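Long-range contacts in 177aa long conserved hypothetical protein (ST1454) (Sulfolobus tokodaii, PDB 1WOZ), which probably transfers the adenosyl group of ATP to a corrinoid, as a PduO-type ATP:cob(I)alamin adenosyltransferase: residues D53-V57 and W84-R88; E60-I64 and I142-L146; K76-V82 and N139-I143. One frame throughout, in Å; residues are numbered along the deposited sequence.

Contact 1. Residues D53-V57 and W84-R88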
loop_
_atom_site.group_PDB
_atom_site.type_symbol
_atom_site.label_atom_id
_atom_site.label_comp_id
_atom_site.label_asym_id
_atom_site.label_seq_id
_atom_site.Cartn_x
_atom_site.Cartn_y
_atom_site.Cartn_z
ATOM N N ASP A 53 3.007 3.000 21.758
ATOM C CA ASP A 53 1.721 2.363 21.489
ATOM C C ASP A 53 1.754 1.497 20.231
ATOM O O ASP A 53 1.262 0.362 20.233
ATOM C CB ASP A 53 0.609 3.418 21.341
ATOM C CG ASP A 53 0.256 4.082 22.674
ATOM O OD1 ASP A 53 0.527 3.459 23.728
ATOM O OD2 ASP A 53 -0.290 5.200 22.659
ATOM N N LEU A 54 2.313 2.044 19.155
ATOM C CA LEU A 54 2.386 1.311 17.894
ATOM C C LEU A 54 3.285 0.076 18.008
ATOM O O LEU A 54 2.997 -0.962 17.411
ATOM C CB LEU A 54 2.875 2.240 16.774
ATOM C CG LEU A 54 1.845 3.308 16.373
ATOM C CD1 LEU A 54 2.517 4.337 15.472
ATOM C CD2 LEU A 54 0.641 2.652 15.686
ATOM N N GLU A 55 4.375 0.179 18.764
ATOM C CA GLU A 55 5.249 -0.983 18.922
ATOM C C GLU A 55 4.506 -2.107 19.632
ATOM O O GLU A 55 4.714 -3.273 19.307
ATOM C CB GLU A 55 6.549 -0.604 19.654
ATOM C CG GLU A 55 7.533 0.081 18.697
ATOM C CD GLU A 55 8.642 0.843 19.391
ATOM O OE1 GLU A 55 8.604 0.951 20.631
ATOM O OE2 GLU A 55 9.549 1.351 18.685
ATOM N N ARG A 56 3.627 -1.768 20.577
ATOM C CA ARG A 56 2.834 -2.793 21.268
ATOM C C ARG A 56 1.852 -3.440 20.282
ATOM O O ARG A 56 1.627 -4.662 20.312
ATOM C CB ARG A 56 2.070 -2.194 22.460
ATOM C CG ARG A 56 0.963 -3.112 23.005
ATOM C CD ARG A 56 0.493 -2.631 24.375
ATOM N NE ARG A 56 -0.629 -3.418 24.872
ATOM C CZ ARG A 56 -1.163 -3.251 26.079
ATOM N NH1 ARG A 56 -0.666 -2.324 26.894
ATOM N NH2 ARG A 56 -2.171 -4.012 26.473
ATOM N N VAL A 57 1.248 -2.627 19.421
ATOM C CA VAL A 57 0.348 -3.173 18.414
ATOM C C VAL A 57 1.080 -4.201 17.511
ATOM O O VAL A 57 0.526 -5.239 17.181
ATOM C CB VAL A 57 -0.244 -2.056 17.487
ATOM C CG1 VAL A 57 -1.021 -2.697 16.325
ATOM C CG2 VAL A 57 -1.196 -1.148 18.297
ATOM N N TRP A 84 -7.329 -1.856 25.986
ATOM C CA TRP A 84 -6.169 -0.994 25.887
ATOM C C TRP A 84 -6.265 -0.077 24.639
ATOM O O TRP A 84 -5.950 1.099 24.712
ATOM C CB TRP A 84 -4.904 -1.862 25.818
ATOM C CG TRP A 84 -3.718 -1.064 25.526
ATOM C CD1 TRP A 84 -3.126 -0.146 26.352
ATOM C CD2 TRP A 84 -3.045 -0.968 24.263
ATOM N NE1 TRP A 84 -2.132 0.525 25.674
ATOM C CE2 TRP A 84 -2.064 0.045 24.393
ATOM C CE3 TRP A 84 -3.173 -1.636 23.041
ATOM C CZ2 TRP A 84 -1.215 0.409 23.335
ATOM C CZ3 TRP A 84 -2.322 -1.274 21.986
ATOM C CH2 TRP A 84 -1.360 -0.255 22.149
ATOM N N LEU A 85 -6.692 -0.621 23.498
ATOM C CA LEU A 85 -6.818 0.202 22.278
ATOM C C LEU A 85 -7.820 1.343 22.504
ATOM O O LEU A 85 -7.568 2.489 22.152
ATOM C CB LEU A 85 -7.292 -0.642 21.096
ATOM C CG LEU A 85 -6.336 -1.733 20.592
ATOM C CD1 LEU A 85 -7.035 -2.539 19.541
ATOM C CD2 LEU A 85 -5.060 -1.098 20.045
ATOM N N GLU A 86 -8.952 1.018 23.102
ATOM C CA GLU A 86 -9.978 2.019 23.380
ATOM C C GLU A 86 -9.523 3.096 24.364
ATOM O O GLU A 86 -9.828 4.275 24.173
ATOM C CB GLU A 86 -11.230 1.331 23.908
ATOM C CG GLU A 86 -11.720 0.256 22.968
ATOM C CD GLU A 86 -12.913 -0.507 23.511
ATOM O OE1 GLU A 86 -12.945 -0.775 24.732
ATOM O OE2 GLU A 86 -13.802 -0.854 22.713
ATOM N N GLU A 87 -8.801 2.702 25.409
ATOM C CA GLU A 87 -8.327 3.667 26.398
ATOM C C GLU A 87 -7.306 4.615 25.795
ATOM O O GLU A 87 -7.313 5.814 26.106
ATOM C CB GLU A 87 -7.689 2.962 27.603
ATOM C CG GLU A 87 -8.579 1.952 28.285
ATOM C CD GLU A 87 -7.830 1.143 29.337
ATOM O OE1 GLU A 87 -6.662 0.764 29.102
ATOM O OE2 GLU A 87 -8.419 0.873 30.398
ATOM N N ARG A 88 -6.403 4.095 24.960
ATOM C CA ARG A 88 -5.415 4.980 24.341
ATOM C C ARG A 88 -6.130 5.895 23.346
ATOM O O ARG A 88 -5.770 7.065 23.188
ATOM C CB ARG A 88 -4.301 4.177 23.639
ATOM C CG ARG A 88 -3.380 3.411 24.599
ATOM C CD ARG A 88 -2.757 4.362 25.630
ATOM N NE ARG A 88 -1.926 5.388 25.007
ATOM C CZ ARG A 88 -1.666 6.578 25.546
ATOM N NH1 ARG A 88 -2.180 6.906 26.728
ATOM N NH2 ARG A 88 -0.880 7.439 24.916
#
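The guanidinium of R56 lies flat over one face of the W84 indole, the two planes 5° apart and their centres 3.5 Å from each other. Its CZ stands over the five-membered ring, which makes this a cation-pi pair, while CD makes a CH-pi contact over the six-membered ring, 3.6 Å from its centroid. The two side chains run past each other in opposite directions: W84 leaves its helix with CG anti to the backbone N (chi1 172°) and reaches toward helix 48-69, and the extended R56 chain comes back along the ring. The opposite face of the indole is met near its rim by CG of R88. At the edge, W84 CH2 is 3.3 Å from the backbone O of D53, and V57 CG2 packs in the ring plane 3.9 Å from CZ3.

R88 turns its side edge to D53. Bends at chi2 and chi3 bring both NE and NH2 to the single atom OD2, at 2.9 Å from NE and 3.2 Å from NH2; the straighter bond is that of NE, at 160°. OD2 is met on its syn side and also hydrogen-bonds the hydroxyl of Y92, one turn further along helix 79-96. R56 has its own counter-charge, a salt bridge from NE to E60.

Replacing W84 by an alanine would probably open a gap between the helices and leave the R56 guanidinium without the ring face it stacks on, and freer to turn. The axes of segments 53-57 and 84-88 run nearly antiparallel, as neighbours in an all-helical bundle, and pass 12.0 Å apart, bridged by long side chains. Each arginine probably has much of its charge offset by an acid of helix 48-69, on the contact's partly exposed side.

Contact 2. Residues E60-I64 and I142-L146; sequences ELFEI and IIVYL
The phenol ring of Y145 reaches across to helix 48-69 and meets E60 at its hydroxyl, and I64 and L61 obliquely from one side of the ring. With CG anti to the backbone N (chi1 -176°), its hydroxyl is carried to E60 and donates a 2.6 Å hydrogen bond from Y145 OH to E60 OE1. The acceptor uses its anti lone pair, away from the other oxygen; the carboxylate plane is turned 64° from that of the ring, and the two side chains cross at about a right angle. OE2 is salt-bridged to R56, and the buried carboxylate is thus held through both oxygens. I64 CD1 lies 3.5 Å from Y145 CD2, and L61, which also lines the site of a bound polyether, approaches CE2 more loosely through CD2. The other branch of I64, CG2, lies 3.7 Å from CG2 of I142, the two isoleucines sliding past each other in opposite directions.

This buried layer joins helices 48-69 and 140-163, whose segments 60-64 and 142-146 run antiparallel at 155°, consistent with the five-helix bundle of PduO-type adenosyltransferases. Helix 79-96 covers Y145 with Y81 and L85, while helix 23-44 packs against L61 and I64.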
loop_
_atom_site.group_PDB
_atom_site.type_symbol
_atom_site.label_atom_id
_atom_site.label_comp_id
_atom_site.label_asym_id
_atom_site.label_seq_id
_atom_site.Cartn_x
_atom_site.Cartn_y
_atom_site.Cartn_z
ATOM N N GLU A 60 1.294 -7.429 19.228
ATOM C CA GLU A 60 -0.039 -8.034 19.286
ATOM C C GLU A 60 -0.530 -8.549 17.939
ATOM O O GLU A 60 -1.325 -9.501 17.896
ATOM C CB GLU A 60 -1.043 -7.073 19.962
ATOM C CG GLU A 60 -0.595 -6.748 21.393
ATOM C CD GLU A 60 -1.520 -5.820 22.183
ATOM O OE1 GLU A 60 -2.447 -5.190 21.617
ATOM O OE2 GLU A 60 -1.294 -5.725 23.401
ATOM N N LEU A 61 -0.051 -7.962 16.838
ATOM C CA LEU A 61 -0.428 -8.490 15.526
ATOM C C LEU A 61 0.233 -9.871 15.386
ATOM O O LEU A 61 -0.326 -10.779 14.759
ATOM C CB LEU A 61 0.026 -7.567 14.373
ATOM C CG LEU A 61 -0.765 -6.246 14.308
ATOM C CD1 LEU A 61 -0.358 -5.455 13.077
ATOM C CD2 LEU A 61 -2.279 -6.543 14.246
ATOM N N PHE A 62 1.430 -10.040 15.950
ATOM C CA PHE A 62 2.057 -11.371 15.886
ATOM C C PHE A 62 1.244 -12.321 16.771
ATOM O O PHE A 62 1.061 -13.487 16.438
ATOM C CB PHE A 62 3.517 -11.340 16.360
ATOM C CG PHE A 62 4.495 -11.016 15.266
ATOM C CD1 PHE A 62 4.850 -9.704 14.988
ATOM C CD2 PHE A 62 5.030 -12.037 14.473
ATOM C CE1 PHE A 62 5.723 -9.405 13.930
ATOM C CE2 PHE A 62 5.903 -11.738 13.419
ATOM C CZ PHE A 62 6.243 -10.411 13.156
ATOM N N GLU A 63 0.748 -11.831 17.906
ATOM C CA GLU A 63 -0.067 -12.698 18.755
ATOM C C GLU A 63 -1.363 -13.091 18.043
ATOM O O GLU A 63 -1.844 -14.235 18.163
ATOM C CB GLU A 63 -0.362 -12.006 20.087
ATOM C CG GLU A 63 0.902 -11.823 20.917
ATOM C CD GLU A 63 0.643 -11.292 22.320
ATOM O OE1 GLU A 63 1.468 -11.575 23.205
ATOM O OE2 GLU A 63 -0.356 -10.579 22.542
ATOM N N ILE A 64 -1.927 -12.151 17.287
ATOM C CA ILE A 64 -3.143 -12.428 16.529
ATOM C C ILE A 64 -2.832 -13.509 15.503
ATOM O O ILE A 64 -3.632 -14.427 15.284
ATOM C CB ILE A 64 -3.667 -11.133 15.805
ATOM C CG1 ILE A 64 -4.267 -10.193 16.844
ATOM C CG2 ILE A 64 -4.617 -11.502 14.662
ATOM C CD1 ILE A 64 -4.780 -8.873 16.286
ATOM N N ILE A 142 -10.655 -10.949 17.185
ATOM C CA ILE A 142 -9.625 -10.473 16.268
ATOM C C ILE A 142 -10.192 -9.368 15.384
ATOM O O ILE A 142 -9.540 -8.344 15.153
ATOM C CB ILE A 142 -9.118 -11.631 15.409
ATOM C CG1 ILE A 142 -8.251 -12.547 16.292
ATOM C CG2 ILE A 142 -8.307 -11.114 14.202
ATOM C CD1 ILE A 142 -7.820 -13.818 15.584
ATOM N N ILE A 143 -11.413 -9.574 14.896
ATOM C CA ILE A 143 -12.045 -8.567 14.054
ATOM C C ILE A 143 -12.321 -7.323 14.905
ATOM O O ILE A 143 -12.127 -6.184 14.449
ATOM C CB ILE A 143 -13.337 -9.116 13.426
ATOM C CG1 ILE A 143 -12.984 -10.326 12.542
ATOM C CG2 ILE A 143 -14.011 -8.041 12.597
ATOM C CD1 ILE A 143 -14.172 -10.992 11.828
ATOM N N VAL A 144 -12.737 -7.529 16.153
ATOM C CA VAL A 144 -12.973 -6.388 17.034
ATOM C C VAL A 144 -11.679 -5.600 17.261
ATOM O O VAL A 144 -11.683 -4.351 17.235
ATOM C CB VAL A 144 -13.523 -6.820 18.402
ATOM C CG1 VAL A 144 -13.821 -5.584 19.258
ATOM C CG2 VAL A 144 -14.800 -7.653 18.190
ATOM N N TYR A 145 -10.575 -6.319 17.464
ATOM C CA TYR A 145 -9.290 -5.667 17.690
ATOM C C TYR A 145 -8.948 -4.780 16.473
ATOM O O TYR A 145 -8.588 -3.600 16.629
ATOM C CB TYR A 145 -8.180 -6.717 17.888
ATOM C CG TYR A 145 -6.826 -6.135 18.229
ATOM C CD1 TYR A 145 -6.412 -6.002 19.556
ATOM C CD2 TYR A 145 -5.957 -5.705 17.224
ATOM C CE1 TYR A 145 -5.175 -5.460 19.870
ATOM C CE2 TYR A 145 -4.717 -5.163 17.527
ATOM C CZ TYR A 145 -4.327 -5.041 18.841
ATOM O OH TYR A 145 -3.101 -4.509 19.151
ATOM N N LEU A 146 -9.078 -5.355 15.282
ATOM C CA LEU A 146 -8.777 -4.645 14.038
ATOM C C LEU A 146 -9.649 -3.396 13.876
ATOM O O LEU A 146 -9.160 -2.354 13.431
ATOM C CB LEU A 146 -8.956 -5.590 12.847
ATOM C CG LEU A 146 -7.864 -6.673 12.720
ATOM C CD1 LEU A 146 -8.255 -7.627 11.615
ATOM C CD2 LEU A 146 -6.466 -6.032 12.436
#

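Contact 3. Residues K76-V82 and N139-I143; sequences KIDEKYV and NRMII
M141, a selenomethionine in this crystal, fits its bent side chain against the turn that leads into helix 79-96. CG starts anti to the backbone N (chi1 -158°) and lies 3.7 Å from the backbone C of D78; a turn at chi2 then brings SE to 3.9 Å from V82 CG2, the two side chains crossing at about a right angle. I77 flanks the same residue, its CG2 3.9 Å from M141 CG, while its CG1 reaches I142 CG1 at 4.1 Å.

The polar half belongs to N139. Its ND2 donates to the backbone O of I77 over 2.8 Å, with an N-H...O angle of 158°; the donor sits in the carbonyl plane, on a lone pair. At the other end of the amide, OD1 takes the backbone N of M141 at 2.9 Å, the N-cap bond of helix 140-163, from a donor standing above the carbonyl plane. One side chain therefore caps its own helix and ties it to the residues just before helix 79-96. D78 holds the matching N-cap position on helix 79-96, with a weak bond from K80 N.

D67 of helix 48-69 accepts from both I77 N and N139 ND2, and I64 of that helix packs on I77. The contact thus places the starts of helices 79-96 and 140-163 side by side, next to the later part of helix 48-69.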
loop_
_atom_site.group_PDB
_atom_site.type_symbol
_atom_site.label_atom_id
_atom_site.label_comp_id
_atom_site.label_asym_id
_atom_site.label_seq_id
_atom_site.Cartn_x
_atom_site.Cartn_y
_atom_site.Cartn_z
ATOM N N LYS A 76 -4.634 -16.254 22.713
ATOM C CA LYS A 76 -6.062 -16.026 22.554
ATOM C C LYS A 76 -6.395 -14.567 22.815
ATOM O O LYS A 76 -6.324 -14.080 23.938
ATOM C CB LYS A 76 -6.876 -16.907 23.496
ATOM C CG LYS A 76 -8.372 -16.814 23.232
ATOM C CD LYS A 76 -9.147 -17.698 24.186
ATOM C CE LYS A 76 -10.639 -17.662 23.905
ATOM N NZ LYS A 76 -11.384 -18.415 24.960
ATOM N N ILE A 77 -6.746 -13.867 21.753
ATOM C CA ILE A 77 -7.098 -12.463 21.854
ATOM C C ILE A 77 -8.397 -12.358 22.639
ATOM O O ILE A 77 -9.366 -13.054 22.335
ATOM C CB ILE A 77 -7.270 -11.861 20.442
ATOM C CG1 ILE A 77 -5.989 -12.104 19.631
ATOM C CG2 ILE A 77 -7.606 -10.378 20.525
ATOM C CD1 ILE A 77 -4.696 -11.611 20.318
ATOM N N ASP A 78 -8.405 -11.503 23.660
ATOM C CA ASP A 78 -9.594 -11.300 24.481
ATOM C C ASP A 78 -9.896 -9.808 24.691
ATOM O O ASP A 78 -9.188 -8.935 24.169
ATOM C CB ASP A 78 -9.423 -12.011 25.827
ATOM C CG ASP A 78 -8.225 -11.513 26.614
ATOM O OD1 ASP A 78 -7.799 -12.225 27.539
ATOM O OD2 ASP A 78 -7.709 -10.410 26.330
ATOM N N GLU A 79 -10.933 -9.521 25.470
ATOM C CA GLU A 79 -11.344 -8.146 25.722
ATOM C C GLU A 79 -10.280 -7.185 26.233
ATOM O O GLU A 79 -10.348 -6.005 25.922
ATOM C CB GLU A 79 -12.547 -8.112 26.674
ATOM C CG GLU A 79 -13.823 -8.679 26.060
ATOM C CD GLU A 79 -14.985 -8.724 27.044
ATOM O OE1 GLU A 79 -15.546 -7.649 27.369
ATOM O OE2 GLU A 79 -15.330 -9.843 27.499
ATOM N N LYS A 80 -9.305 -7.663 27.005
ATOM C CA LYS A 80 -8.277 -6.762 27.529
ATOM C C LYS A 80 -7.419 -6.126 26.442
ATOM O O LYS A 80 -6.930 -5.003 26.612
ATOM C CB LYS A 80 -7.375 -7.477 28.531
ATOM C CG LYS A 80 -8.103 -7.941 29.790
ATOM C CD LYS A 80 -7.122 -8.365 30.880
ATOM C CE LYS A 80 -6.256 -7.180 31.336
ATOM N NZ LYS A 80 -5.237 -7.560 32.359
ATOM N N TYR A 81 -7.212 -6.854 25.344
ATOM C CA TYR A 81 -6.447 -6.337 24.211
ATOM C C TYR A 81 -7.234 -5.168 23.630
ATOM O O TYR A 81 -6.696 -4.091 23.381
ATOM C CB TYR A 81 -6.337 -7.381 23.104
ATOM C CG TYR A 81 -5.280 -8.439 23.286
ATOM C CD1 TYR A 81 -4.072 -8.374 22.579
ATOM C CD2 TYR A 81 -5.497 -9.526 24.125
ATOM C CE1 TYR A 81 -3.112 -9.375 22.703
ATOM C CE2 TYR A 81 -4.544 -10.530 24.256
ATOM C CZ TYR A 81 -3.361 -10.448 23.541
ATOM O OH TYR A 81 -2.453 -11.469 23.642
ATOM N N VAL A 82 -8.512 -5.410 23.375
ATOM C CA VAL A 82 -9.370 -4.383 22.801
ATOM C C VAL A 82 -9.461 -3.174 23.746
ATOM O O VAL A 82 -9.404 -2.026 23.309
ATOM C CB VAL A 82 -10.778 -4.964 22.533
ATOM C CG1 VAL A 82 -11.735 -3.866 22.068
ATOM C CG2 VAL A 82 -10.680 -6.071 21.483
ATOM N N ASN A 139 -11.202 -16.553 15.882
ATOM C CA ASN A 139 -11.609 -15.845 17.089
ATOM C C ASN A 139 -12.201 -14.480 16.700
ATOM O O ASN A 139 -11.512 -13.632 16.140
ATOM C CB ASN A 139 -10.383 -15.673 17.999
ATOM C CG ASN A 139 -10.683 -14.893 19.272
ATOM O OD1 ASN A 139 -11.809 -14.448 19.511
ATOM N ND2 ASN A 139 -9.662 -14.714 20.090
ATOM N N ARG A 140 -13.484 -14.285 16.999
ATOM C CA ARG A 140 -14.203 -13.046 16.683
ATOM C C ARG A 140 -13.554 -11.785 17.280
ATOM O O ARG A 140 -13.685 -10.686 16.731
ATOM C CB ARG A 140 -15.653 -13.180 17.180
ATOM C CG ARG A 140 -16.563 -11.971 16.942
ATOM C CD ARG A 140 -16.862 -11.758 15.453
ATOM N NE ARG A 140 -17.804 -10.660 15.200
ATOM C CZ ARG A 140 -19.079 -10.645 15.595
ATOM N NH1 ARG A 140 -19.582 -11.671 16.273
ATOM N NH2 ARG A 140 -19.858 -9.605 15.298
HETATM N N MSE A 141 -12.852 -11.941 18.397
HETATM C CA MSE A 141 -12.207 -10.808 19.042
HETATM C C MSE A 141 -11.118 -10.186 18.155
HETATM O O MSE A 141 -10.705 -9.043 18.355
HETATM C CB MSE A 141 -11.604 -11.225 20.384
HETATM C CG MSE A 141 -11.401 -10.059 21.349
HETATM SE SE MSE A 141 -13.101 -9.132 21.872
HETATM C CE MSE A 141 -14.361 -10.421 21.300
ATOM N N ILE A 142 -10.655 -10.949 17.185
ATOM C CA ILE A 142 -9.625 -10.473 16.268
ATOM C C ILE A 142 -10.192 -9.368 15.384
ATOM O O ILE A 142 -9.540 -8.344 15.153
ATOM C CB ILE A 142 -9.118 -11.631 15.409
ATOM C CG1 ILE A 142 -8.251 -12.547 16.292
ATOM C CG2 ILE A 142 -8.307 -11.114 14.202
ATOM C CD1 ILE A 142 -7.820 -13.818 15.584
ATOM N N ILE A 143 -11.413 -9.574 14.896
ATOM C CA ILE A 143 -12.045 -8.567 14.054
ATOM C C ILE A 143 -12.321 -7.323 14.905
ATOM O O ILE A 143 -12.127 -6.184 14.449
ATOM C CB ILE A 143 -13.337 -9.116 13.426
ATOM C CG1 ILE A 143 -12.984 -10.326 12.542
ATOM C CG2 ILE A 143 -14.011 -8.041 12.597
ATOM C CD1 ILE A 143 -14.172 -10.992 11.828
#

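The three contacts illustrate how a helical bundle is tied together pairwise: helix 48-69 meets 79-96 in contact 1 and 140-163 in contact 2, and contact 3 closes the triangle between 79-96 and 140-163. Contacts 2 and 3 have centres about 6 Å apart and share I142 and I143; contact 1 lies about 11 Å from contact 2 and 13 Å from contact 3. The chain order is 53-57, 60-64, 76-82, 84-88, then 139-143 overlapping 142-146, so contact 1 crosses the other two. E63 and Y81 probably hydrogen-bond between contacts 2 and 3, and Y145 touches V57 and L85: one connected set, buried at contact 2 and partly exposed at its ends, holds three helices together.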